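Local coordinates for protein rhamnosidase B (PDB 2OKX) that catalyses the hydrolysis of terminal non-reducing alpha-L-rhamnose residues from alpha-L-rhamnosides, as a member of glycoside hydrolase family 78, at residues 834-844 and 856-866. Sequence-based numbering, arbitrary orientation.
Sequences YDATTCWEMYP and LTRSHCHAWSA
Arg858 grips the carboxylate of Glu841 side-on, illustrating how one acidic side chain can organise two buried loop segments. Arg858 NE reaches the syn lone pair of Glu841 OE2 almost straight and in the guanidinium plane (2.9 Å), whereas Arg858 NH2 meets Glu841 OE1 from above the carboxylate plane; the two planes stand 44° apart. Ser859 N also donates to Glu841 OE2 (2.9 Å), so this oxygen has two donors. Glu841 runs alongside His862 because its chain leaves the backbone with CG opposite N (chi1 178°) and stays extended, stacking CG and the carboxylate over one ring face. Replacing Glu841 by an alanine would remove the carboxylate and is likely to leave Ser859 N without its acceptor and Arg858 without this salt bridge, and to uncover that imidazole face. The backbone of Glu841 is held as well: its N donates to Ser859 O (2.9 Å), and the indole Trp864 NE1 reaches Glu841 O in the carbonyl plane (3.2 Å).

Farther along, Leu856 CB and Thr857 CG2 lie over one face of the Trp840 indole, toward which His860 turns its edge in an offset edge-to-face pair with planes at 73°. A water bridges Trp840 NE1 (3.0 Å) and His860 ND1, while His860 NE2 is hydrogen-bonded to Gln477 OE1.

Both segments belong to the loop linking helices 817-833 and 868-876 in the six-hairpin glycosidase domain. Thr838 and Cys839 rest on helix 544-559, His862 and Trp864 on helix 577-590, and Tyr834 and Leu856 against strand 462-472.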
loop_
_atom_site.group_PDB
_atom_site.type_symbol
_atom_site.label_atom_id
_atom_site.label_comp_id
_atom_site.label_asym_id
_atom_site.label_seq_id
_atom_site.Cartn_x
_atom_site.Cartn_y
_atom_site.Cartn_z
ATOM N N TYR A 834 -10.595 -13.878 15.021
ATOM C CA TYR A 834 -11.318 -13.645 13.775
ATOM C C TYR A 834 -10.602 -14.242 12.566
ATOM O O TYR A 834 -10.789 -13.797 11.434
ATOM C CB TYR A 834 -11.557 -12.142 13.575
ATOM C CG TYR A 834 -12.506 -11.565 14.603
ATOM C CD1 TYR A 834 -12.028 -10.950 15.762
ATOM C CD2 TYR A 834 -13.882 -11.697 14.450
ATOM C CE1 TYR A 834 -12.901 -10.484 16.747
ATOM C CE2 TYR A 834 -14.764 -11.234 15.427
ATOM C CZ TYR A 834 -14.267 -10.634 16.572
ATOM O OH TYR A 834 -15.138 -10.207 17.550
ATOM N N ASP A 835 -9.783 -15.256 12.824
ATOM C CA ASP A 835 -9.042 -15.973 11.787
ATOM C C ASP A 835 -8.066 -15.125 10.971
ATOM O O ASP A 835 -7.868 -15.364 9.781
ATOM C CB ASP A 835 -10.026 -16.689 10.850
ATOM C CG ASP A 835 -9.355 -17.749 9.993
ATOM O OD1 ASP A 835 -8.402 -18.392 10.478
ATOM O OD2 ASP A 835 -9.787 -17.953 8.840
ATOM N N ALA A 836 -7.446 -14.141 11.610
ATOM C CA ALA A 836 -6.479 -13.298 10.920
ATOM C C ALA A 836 -5.264 -14.138 10.512
ATOM O O ALA A 836 -4.861 -15.055 11.227
ATOM C CB ALA A 836 -6.037 -12.148 11.830
ATOM N N THR A 837 -4.691 -13.837 9.353
ATOM C CA THR A 837 -3.509 -14.557 8.901
ATOM C C THR A 837 -2.378 -13.546 8.770
ATOM O O THR A 837 -1.264 -13.886 8.373
ATOM C CB THR A 837 -3.755 -15.271 7.547
ATOM O OG1 THR A 837 -4.321 -14.350 6.606
ATOM C CG2 THR A 837 -4.707 -16.454 7.737
ATOM N N THR A 838 -2.696 -12.300 9.115
ATOM C CA THR A 838 -1.759 -11.180 9.085
ATOM C C THR A 838 -2.154 -10.217 10.206
ATOM O O THR A 838 -3.247 -10.325 10.763
ATOM C CB THR A 838 -1.796 -10.430 7.722
ATOM O OG1 THR A 838 -3.144 -10.059 7.409
ATOM C CG2 THR A 838 -1.257 -11.316 6.610
ATOM N N CYS A 839 -1.271 -9.277 10.533
ATOM C CA CYS A 839 -1.525 -8.317 11.604
ATOM C C CYS A 839 -2.305 -7.085 11.164
ATOM O O CYS A 839 -1.949 -6.418 10.187
ATOM C CB CYS A 839 -0.201 -7.881 12.230
ATOM S SG CYS A 839 0.765 -9.282 12.822
ATOM N N TRP A 840 -3.353 -6.781 11.923
ATOM C CA TRP A 840 -4.229 -5.650 11.642
ATOM C C TRP A 840 -3.548 -4.299 11.741
ATOM O O TRP A 840 -2.653 -4.094 12.557
ATOM C CB TRP A 840 -5.423 -5.640 12.599
ATOM C CG TRP A 840 -6.306 -6.839 12.514
ATOM C CD1 TRP A 840 -6.286 -7.820 11.561
ATOM C CD2 TRP A 840 -7.358 -7.180 13.420
ATOM N NE1 TRP A 840 -7.263 -8.754 11.823
ATOM C CE2 TRP A 840 -7.935 -8.383 12.959
ATOM C CE3 TRP A 840 -7.869 -6.585 14.581
ATOM C CZ2 TRP A 840 -9.000 -9.005 13.619
ATOM C CZ3 TRP A 840 -8.927 -7.205 15.239
ATOM C CH2 TRP A 840 -9.480 -8.404 14.753
ATOM N N GLU A 841 -4.014 -3.371 10.915
ATOM C CA GLU A 841 -3.494 -2.014 10.897
ATOM C C GLU A 841 -3.815 -1.324 12.222
ATOM O O GLU A 841 -2.986 -0.609 12.781
ATOM C CB GLU A 841 -4.145 -1.242 9.748
ATOM C CG GLU A 841 -3.741 0.215 9.633
ATOM C CD GLU A 841 -4.545 0.944 8.561
ATOM O OE1 GLU A 841 -4.173 2.080 8.203
ATOM O OE2 GLU A 841 -5.553 0.379 8.079
ATOM N N MET A 842 -5.030 -1.537 12.714
ATOM C CA MET A 842 -5.472 -0.913 13.954
ATOM C C MET A 842 -6.275 -1.880 14.802
ATOM O O MET A 842 -6.636 -2.974 14.351
ATOM C CB MET A 842 -6.355 0.302 13.645
ATOM C CG MET A 842 -5.703 1.353 12.764
ATOM S SD MET A 842 -6.917 2.550 12.152
ATOM C CE MET A 842 -7.780 1.519 10.952
ATOM N N TYR A 843 -6.557 -1.463 16.034
ATOM C CA TYR A 843 -7.349 -2.262 16.955
ATOM C C TYR A 843 -8.818 -1.895 16.788
ATOM O O TYR A 843 -9.144 -0.807 16.311
ATOM C CB TYR A 843 -6.920 -1.997 18.400
ATOM C CG TYR A 843 -5.575 -2.583 18.752
ATOM C CD1 TYR A 843 -4.613 -1.822 19.418
ATOM C CD2 TYR A 843 -5.265 -3.904 18.425
ATOM C CE1 TYR A 843 -3.373 -2.361 19.748
ATOM C CE2 TYR A 843 -4.029 -4.453 18.752
ATOM C CZ TYR A 843 -3.088 -3.675 19.413
ATOM O OH TYR A 843 -1.861 -4.213 19.730
ATOM N N PRO A 844 -9.723 -2.808 17.165
ATOM C CA PRO A 844 -11.160 -2.549 17.051
ATOM C C PRO A 844 -11.600 -1.496 18.064
ATOM O O PRO A 844 -10.867 -1.181 19.003
ATOM C CB PRO A 844 -11.787 -3.908 17.364
ATOM C CG PRO A 844 -10.731 -4.881 16.977
ATOM C CD PRO A 844 -9.475 -4.222 17.490
ATOM N N LEU A 856 -13.369 -4.015 12.255
ATOM C CA LEU A 856 -12.304 -4.427 13.156
ATOM C C LEU A 856 -11.081 -3.550 12.903
ATOM O O LEU A 856 -10.360 -3.180 13.833
ATOM C CB LEU A 856 -11.951 -5.903 12.913
ATOM C CG LEU A 856 -13.048 -6.914 13.265
ATOM C CD1 LEU A 856 -12.699 -8.302 12.723
ATOM C CD2 LEU A 856 -13.223 -6.952 14.780
ATOM N N THR A 857 -10.872 -3.210 11.634
ATOM C CA THR A 857 -9.733 -2.406 11.202
ATOM C C THR A 857 -9.942 -2.104 9.718
ATOM O O THR A 857 -10.811 -2.708 9.084
ATOM C CB THR A 857 -8.418 -3.213 11.365
ATOM O OG1 THR A 857 -7.299 -2.441 10.910
ATOM C CG2 THR A 857 -8.496 -4.504 10.557
ATOM N N ARG A 858 -9.174 -1.172 9.162
ATOM C CA ARG A 858 -9.304 -0.881 7.733
ATOM C C ARG A 858 -8.512 -1.978 7.027
ATOM O O ARG A 858 -9.080 -2.924 6.478
ATOM C CB ARG A 858 -8.710 0.487 7.382
ATOM C CG ARG A 858 -8.766 0.776 5.876
ATOM C CD ARG A 858 -7.949 1.994 5.458
ATOM N NE ARG A 858 -6.521 1.853 5.745
ATOM C CZ ARG A 858 -5.555 2.308 4.951
ATOM N NH1 ARG A 858 -5.862 2.925 3.813
ATOM N NH2 ARG A 858 -4.278 2.168 5.300
ATOM N N SER A 859 -7.189 -1.846 7.061
ATOM C CA SER A 859 -6.295 -2.832 6.467
ATOM C C SER A 859 -6.072 -3.974 7.461
ATOM O O SER A 859 -5.844 -3.738 8.653
ATOM C CB SER A 859 -4.955 -2.186 6.136
ATOM O OG SER A 859 -3.958 -3.171 5.934
ATOM N N HIS A 860 -6.140 -5.209 6.972
ATOM C CA HIS A 860 -5.938 -6.372 7.826
ATOM C C HIS A 860 -4.504 -6.879 7.763
ATOM O O HIS A 860 -4.167 -7.876 8.401
ATOM C CB HIS A 860 -6.900 -7.495 7.422
ATOM C CG HIS A 860 -8.321 -7.236 7.811
ATOM N ND1 HIS A 860 -8.975 -7.974 8.775
ATOM C CD2 HIS A 860 -9.199 -6.290 7.401
ATOM C CE1 HIS A 860 -10.193 -7.490 8.943
ATOM N NE2 HIS A 860 -10.354 -6.469 8.123
ATOM N N CYS A 861 -3.662 -6.190 7.000
ATOM C CA CYS A 861 -2.269 -6.602 6.848
ATOM C C CYS A 861 -1.342 -5.386 6.797
ATOM O O CYS A 861 -1.102 -4.831 5.729
ATOM C CB CYS A 861 -2.121 -7.433 5.561
ATOM S SG CYS A 861 -0.463 -8.117 5.249
ATOM N N HIS A 862 -0.838 -4.979 7.961
ATOM C CA HIS A 862 0.067 -3.831 8.084
ATOM C C HIS A 862 1.288 -4.302 8.864
ATOM O O HIS A 862 1.198 -4.548 10.067
ATOM C CB HIS A 862 -0.610 -2.687 8.854
ATOM C CG HIS A 862 -1.066 -1.554 7.988
ATOM N ND1 HIS A 862 -0.576 -0.270 8.119
ATOM C CD2 HIS A 862 -1.975 -1.508 6.987
ATOM C CE1 HIS A 862 -1.165 0.517 7.236
ATOM N NE2 HIS A 862 -2.019 -0.210 6.537
ATOM N N ALA A 863 2.425 -4.426 8.187
ATOM C CA ALA A 863 3.634 -4.903 8.847
ATOM C C ALA A 863 4.115 -3.992 9.969
ATOM O O ALA A 863 4.958 -4.392 10.767
ATOM C CB ALA A 863 4.757 -5.120 7.823
ATOM N N TRP A 864 3.595 -2.771 10.047
ATOM C CA TRP A 864 4.029 -1.896 11.127
ATOM C C TRP A 864 3.450 -2.432 12.443
ATOM O O TRP A 864 3.820 -1.989 13.533
ATOM C CB TRP A 864 3.614 -0.434 10.850
ATOM C CG TRP A 864 2.185 -0.033 11.142
ATOM C CD1 TRP A 864 1.119 -0.852 11.398
ATOM C CD2 TRP A 864 1.681 1.309 11.203
ATOM N NE1 TRP A 864 -0.018 -0.101 11.619
ATOM C CE2 TRP A 864 0.301 1.228 11.504
ATOM C CE3 TRP A 864 2.263 2.574 11.031
ATOM C CZ2 TRP A 864 -0.507 2.366 11.639
ATOM C CZ3 TRP A 864 1.461 3.707 11.167
ATOM C CH2 TRP A 864 0.089 3.592 11.469
ATOM N N SER A 865 2.576 -3.432 12.315
ATOM C CA SER A 865 1.915 -4.079 13.449
ATOM C C SER A 865 2.508 -5.457 13.780
ATOM O O SER A 865 1.971 -6.166 14.632
ATOM C CB SER A 865 0.425 -4.281 13.146
ATOM O OG SER A 865 -0.262 -3.053 12.978
ATOM N N ALA A 866 3.602 -5.837 13.123
ATOM C CA ALA A 866 4.198 -7.161 13.345
ATOM C C ALA A 866 5.167 -7.285 14.526
ATOM O O ALA A 866 6.050 -8.148 14.522
ATOM C CB ALA A 866 4.890 -7.635 12.059
HETATM O O HOH W 1 -7.930 -10.464 9.455
#